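Thiazoline oxidase/subtilisin-like protease (PDB 4H6X) is a subtilisin-like serine protease of patellamide maturation, one of a family of transamidating proteases that probably cleaves precursor peptides and joins their ends into macrocycles. Local coordinates at residues 15-27 and 327-339. Sequence-based numbering, arbitrary orientation.
Sequences ERIPGLADLHNQT and RGFVNIPGAMKVL
Gly19 and Ile332 bring the two backbones closest, CA to CA 5.3 Å, at the starts of helices 20-26 and 332-339, whose axes diverge at 45°. A type II turn from Ile17 to Leu20 lifts Gly19 against the first turn of the second helix; a CB on Gly19 would run into Pro333 CD and Ile332 CG2. No direct hydrogen bond links the segments, but a water does, donating to Pro18 O and Val330 O and accepting from Ile332 N. Ile332 fills the angle between turn and helix. With CG1 anti to its carbonyl carbon (chi1 -72°), the extended chain carries CD1 against Ile17 CG2 and Leu20 CA. Its other branch, CG2, lies 3.6 Å from Gly19 O and reaches Leu23 CD2. An alanine in place of Ile332 would probably open a gap between Ile17, Leu20 and Leu23, with Ile17 CG2 and Leu23 CD2 losing the methyls they rest on. In this subtilase fold, segment 15-27 packs on the start of helix 332-339, beside helix 273-293, where Ile17 meets Val279 and Leu23 meets Leu290; Ser274, in that same helix, probably belongs to a Ser-His-Asp triad. Further along, Met336 bends at chi2 and chi3 and brings SD to 3.9 Å from Leu23 CD1, and its methyl CE meets Gln26 NE2, which arrives from the opposite direction, at 3.3 Å. Pro333 CD sits 3.4 Å from Pro18 O. Phe329 turns its ring edge to the other segment: Arg16 O lies near the ring plane, 3.4 Å from CZ, with Pro18 CD also at the rim. The neighbouring Val330 lays CG1 over one face, offset toward the rim. Asn331 caps the second helix, its OD1 accepting from Gly334 N.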
loop_
_atom_site.group_PDB
_atom_site.type_symbol
_atom_site.label_atom_id
_atom_site.label_comp_id
_atom_site.label_asym_id
_atom_site.label_seq_id
_atom_site.Cartn_x
_atom_site.Cartn_y
_atom_site.Cartn_z
ATOM N N GLU A 15 15.539 -9.700 0.690
ATOM C CA GLU A 15 15.792 -11.058 0.228
ATOM C C GLU A 15 14.639 -11.622 -0.583
ATOM O O GLU A 15 14.845 -12.474 -1.443
ATOM C CB GLU A 15 16.142 -11.987 1.401
ATOM C CG GLU A 15 17.492 -11.683 2.045
ATOM C CD GLU A 15 18.637 -11.664 1.041
ATOM O OE1 GLU A 15 18.787 -12.644 0.275
ATOM O OE2 GLU A 15 19.395 -10.667 1.015
ATOM N N ARG A 16 13.431 -11.133 -0.326
ATOM C CA ARG A 16 12.255 -11.618 -1.039
ATOM C C ARG A 16 12.015 -10.853 -2.341
ATOM O O ARG A 16 11.248 -11.302 -3.186
ATOM C CB ARG A 16 11.022 -11.565 -0.129
ATOM C CG ARG A 16 11.071 -12.578 1.010
ATOM C CD ARG A 16 10.002 -12.326 2.072
ATOM N NE ARG A 16 8.642 -12.578 1.582
ATOM C CZ ARG A 16 7.534 -12.430 2.311
ATOM N NH1 ARG A 16 7.603 -12.022 3.575
ATOM N NH2 ARG A 16 6.351 -12.694 1.769
ATOM N N ILE A 17 12.657 -9.694 -2.486
ATOM C CA ILE A 17 12.466 -8.842 -3.671
ATOM C C ILE A 17 13.803 -8.482 -4.314
ATOM O O ILE A 17 14.430 -7.485 -3.951
ATOM C CB ILE A 17 11.641 -7.560 -3.375
ATOM C CG1 ILE A 17 10.320 -7.924 -2.677
ATOM C CG2 ILE A 17 11.347 -6.813 -4.664
ATOM C CD1 ILE A 17 9.511 -6.732 -2.193
ATOM N N PRO A 18 14.239 -9.294 -5.293
ATOM C CA PRO A 18 15.458 -8.988 -6.042
ATOM C C PRO A 18 15.447 -7.542 -6.542
ATOM O O PRO A 18 14.441 -7.086 -7.077
ATOM C CB PRO A 18 15.390 -9.978 -7.218
ATOM C CG PRO A 18 14.632 -11.142 -6.667
ATOM C CD PRO A 18 13.566 -10.500 -5.812
ATOM N N GLY A 19 16.539 -6.812 -6.334
ATOM C CA GLY A 19 16.642 -5.436 -6.818
ATOM C C GLY A 19 16.192 -4.370 -5.826
ATOM O O GLY A 19 16.476 -3.180 -6.021
ATOM N N LEU A 20 15.503 -4.779 -4.757
ATOM C CA LEU A 20 14.979 -3.803 -3.790
ATOM C C LEU A 20 16.106 -3.044 -3.099
ATOM O O LEU A 20 16.085 -1.806 -3.038
ATOM C CB LEU A 20 14.042 -4.454 -2.755
ATOM C CG LEU A 20 13.493 -3.508 -1.673
ATOM C CD1 LEU A 20 12.619 -2.408 -2.272
ATOM C CD2 LEU A 20 12.742 -4.271 -0.587
ATOM N N ALA A 21 17.093 -3.787 -2.593
ATOM C CA ALA A 21 18.228 -3.166 -1.915
ATOM C C ALA A 21 18.932 -2.164 -2.844
ATOM O O ALA A 21 19.197 -1.024 -2.439
ATOM C CB ALA A 21 19.198 -4.224 -1.396
ATOM N N ASP A 22 19.193 -2.586 -4.086
ATOM C CA ASP A 22 19.819 -1.724 -5.109
ATOM C C ASP A 22 18.992 -0.475 -5.435
ATOM O O ASP A 22 19.539 0.613 -5.614
ATOM C CB ASP A 22 20.111 -2.505 -6.407
ATOM C CG ASP A 22 21.194 -3.582 -6.233
ATOM O OD1 ASP A 22 22.158 -3.364 -5.465
ATOM O OD2 ASP A 22 21.081 -4.654 -6.879
ATOM N N LEU A 23 17.675 -0.630 -5.534
ATOM C CA LEU A 23 16.819 0.534 -5.759
ATOM C C LEU A 23 16.870 1.431 -4.524
ATOM O O LEU A 23 17.016 2.657 -4.657
ATOM C CB LEU A 23 15.388 0.125 -6.134
ATOM C CG LEU A 23 14.282 1.185 -6.342
ATOM C CD1 LEU A 23 14.647 2.292 -7.333
ATOM C CD2 LEU A 23 13.007 0.481 -6.774
ATOM N N HIS A 24 16.799 0.830 -3.329
ATOM C CA HIS A 24 16.941 1.619 -2.079
ATOM C C HIS A 24 18.270 2.377 -2.033
ATOM O O HIS A 24 18.333 3.513 -1.546
ATOM C CB HIS A 24 16.786 0.763 -0.818
ATOM C CG HIS A 24 15.363 0.556 -0.386
ATOM N ND1 HIS A 24 14.348 1.437 -0.696
ATOM C CD2 HIS A 24 14.796 -0.419 0.361
ATOM C CE1 HIS A 24 13.214 0.997 -0.177
ATOM N NE2 HIS A 24 13.458 -0.126 0.469
ATOM N N ASN A 25 19.322 1.759 -2.572
ATOM C CA ASN A 25 20.634 2.411 -2.634
ATOM C C ASN A 25 20.623 3.684 -3.454
ATOM O O ASN A 25 21.451 4.563 -3.238
ATOM C CB ASN A 25 21.701 1.452 -3.167
ATOM C CG ASN A 25 22.025 0.351 -2.183
ATOM O OD1 ASN A 25 21.617 0.406 -1.019
ATOM N ND2 ASN A 25 22.754 -0.657 -2.639
ATOM N N GLN A 26 19.678 3.773 -4.390
ATOM C CA GLN A 26 19.549 4.937 -5.273
ATOM C C GLN A 26 18.527 5.970 -4.768
ATOM O O GLN A 26 18.749 7.182 -4.891
ATOM C CB GLN A 26 19.193 4.481 -6.687
ATOM C CG GLN A 26 20.178 3.474 -7.258
ATOM C CD GLN A 26 20.061 3.316 -8.758
ATOM O OE1 GLN A 26 20.053 4.296 -9.496
ATOM N NE2 GLN A 26 19.981 2.075 -9.217
ATOM N N THR A 27 17.409 5.487 -4.210
ATOM C CA THR A 27 16.377 6.371 -3.650
ATOM C C THR A 27 15.584 5.717 -2.499
ATOM O O THR A 27 15.375 4.495 -2.480
ATOM C CB THR A 27 15.430 6.954 -4.755
ATOM O OG1 THR A 27 14.573 7.966 -4.199
ATOM C CG2 THR A 27 14.582 5.877 -5.426
ATOM N N ARG A 327 0.562 -11.518 -14.334
ATOM C CA ARG A 327 1.617 -11.274 -15.323
ATOM C C ARG A 327 2.977 -11.819 -14.858
ATOM O O ARG A 327 3.922 -11.922 -15.655
ATOM C CB ARG A 327 1.712 -9.784 -15.681
ATOM C CG ARG A 327 2.430 -9.494 -16.985
ATOM C CD ARG A 327 1.597 -9.856 -18.211
ATOM N NE ARG A 327 0.658 -8.799 -18.559
ATOM C CZ ARG A 327 0.947 -7.742 -19.316
ATOM N NH1 ARG A 327 2.163 -7.579 -19.834
ATOM N NH2 ARG A 327 0.005 -6.843 -19.562
ATOM N N GLY A 328 3.068 -12.173 -13.575
ATOM C CA GLY A 328 4.306 -12.698 -12.992
ATOM C C GLY A 328 4.676 -12.010 -11.693
ATOM O O GLY A 328 3.932 -11.152 -11.193
ATOM N N PHE A 329 5.837 -12.374 -11.156
ATOM C CA PHE A 329 6.351 -11.789 -9.917
ATOM C C PHE A 329 7.148 -10.523 -10.221
ATOM O O PHE A 329 7.869 -10.467 -11.220
ATOM C CB PHE A 329 7.220 -12.818 -9.177
ATOM C CG PHE A 329 7.725 -12.344 -7.841
ATOM C CD1 PHE A 329 6.914 -12.415 -6.707
ATOM C CD2 PHE A 329 9.003 -11.823 -7.713
ATOM C CE1 PHE A 329 7.381 -11.978 -5.475
ATOM C CE2 PHE A 329 9.473 -11.380 -6.480
ATOM C CZ PHE A 329 8.660 -11.459 -5.363
ATOM N N VAL A 330 7.026 -9.516 -9.350
ATOM C CA VAL A 330 7.708 -8.228 -9.518
ATOM C C VAL A 330 9.191 -8.415 -9.844
ATOM O O VAL A 330 9.882 -9.218 -9.197
ATOM C CB VAL A 330 7.510 -7.302 -8.282
ATOM C CG1 VAL A 330 8.042 -7.947 -7.010
ATOM C CG2 VAL A 330 8.139 -5.929 -8.494
ATOM N N ASN A 331 9.663 -7.664 -10.837
ATOM C CA ASN A 331 11.038 -7.754 -11.320
ATOM C C ASN A 331 11.636 -6.363 -11.391
ATOM O O ASN A 331 11.731 -5.765 -12.465
ATOM C CB ASN A 331 11.062 -8.450 -12.700
ATOM C CG ASN A 331 12.467 -8.609 -13.282
ATOM O OD1 ASN A 331 13.467 -8.344 -12.620
ATOM N ND2 ASN A 331 12.536 -9.025 -14.548
ATOM N N ILE A 332 12.039 -5.845 -10.233
ATOM C CA ILE A 332 12.682 -4.541 -10.155
ATOM C C ILE A 332 13.865 -4.387 -11.137
ATOM O O ILE A 332 13.928 -3.400 -11.869
ATOM C CB ILE A 332 13.106 -4.189 -8.705
ATOM C CG1 ILE A 332 11.873 -3.855 -7.842
ATOM C CG2 ILE A 332 14.067 -3.014 -8.689
ATOM C CD1 ILE A 332 12.213 -3.591 -6.379
ATOM N N PRO A 333 14.818 -5.347 -11.148
ATOM C CA PRO A 333 15.954 -5.139 -12.079
ATOM C C PRO A 333 15.511 -5.000 -13.546
ATOM O O PRO A 333 15.972 -4.096 -14.255
ATOM C CB PRO A 333 16.805 -6.415 -11.884
ATOM C CG PRO A 333 16.445 -6.905 -10.515
ATOM C CD PRO A 333 14.969 -6.595 -10.373
ATOM N N GLY A 334 14.615 -5.871 -13.998
ATOM C CA GLY A 334 14.079 -5.760 -15.368
ATOM C C GLY A 334 13.360 -4.438 -15.636
ATOM O O GLY A 334 13.515 -3.833 -16.708
ATOM N N ALA A 335 12.572 -3.978 -14.659
ATOM C CA ALA A 335 11.814 -2.736 -14.793
ATOM C C ALA A 335 12.732 -1.509 -14.798
ATOM O O ALA A 335 12.476 -0.529 -15.504
ATOM C CB ALA A 335 10.765 -2.625 -13.687
ATOM N N MET A 336 13.817 -1.584 -14.029
ATOM C CA MET A 336 14.823 -0.524 -14.021
ATOM C C MET A 336 15.494 -0.417 -15.387
ATOM O O MET A 336 15.686 0.675 -15.916
ATOM C CB MET A 336 15.889 -0.807 -12.968
ATOM C CG MET A 336 15.376 -0.810 -11.544
ATOM S SD MET A 336 15.368 0.855 -10.893
ATOM C CE MET A 336 17.068 1.012 -10.368
ATOM N N LYS A 337 15.860 -1.562 -15.947
ATOM C CA LYS A 337 16.465 -1.586 -17.275
ATOM C C LYS A 337 15.528 -0.935 -18.300
ATOM O O LYS A 337 15.971 -0.136 -19.120
ATOM C CB LYS A 337 16.831 -3.016 -17.672
ATOM C CG LYS A 337 17.870 -3.086 -18.781
ATOM C CD LYS A 337 18.938 -4.129 -18.478
ATOM C CE LYS A 337 18.395 -5.552 -18.519
ATOM N NZ LYS A 337 19.096 -6.430 -17.532
ATOM N N VAL A 338 14.234 -1.242 -18.227
ATOM C CA VAL A 338 13.255 -0.660 -19.158
ATOM C C VAL A 338 13.144 0.852 -18.968
ATOM O O VAL A 338 13.111 1.601 -19.936
ATOM C CB VAL A 338 11.856 -1.323 -19.032
ATOM C CG1 VAL A 338 10.779 -0.477 -19.710
ATOM C CG2 VAL A 338 11.864 -2.729 -19.627
ATOM N N LEU A 339 13.095 1.298 -17.716
ATOM C CA LEU A 339 12.824 2.697 -17.427
ATOM C C LEU A 339 14.036 3.596 -17.610
ATOM O O LEU A 339 13.898 4.713 -18.076
ATOM C CB LEU A 339 12.272 2.863 -16.002
ATOM C CG LEU A 339 10.832 2.399 -15.780
ATOM C CD1 LEU A 339 10.544 2.190 -14.297
ATOM C CD2 LEU A 339 9.860 3.389 -16.414
HETATM O O HOH W 1 11.929 -7.577 -7.914
#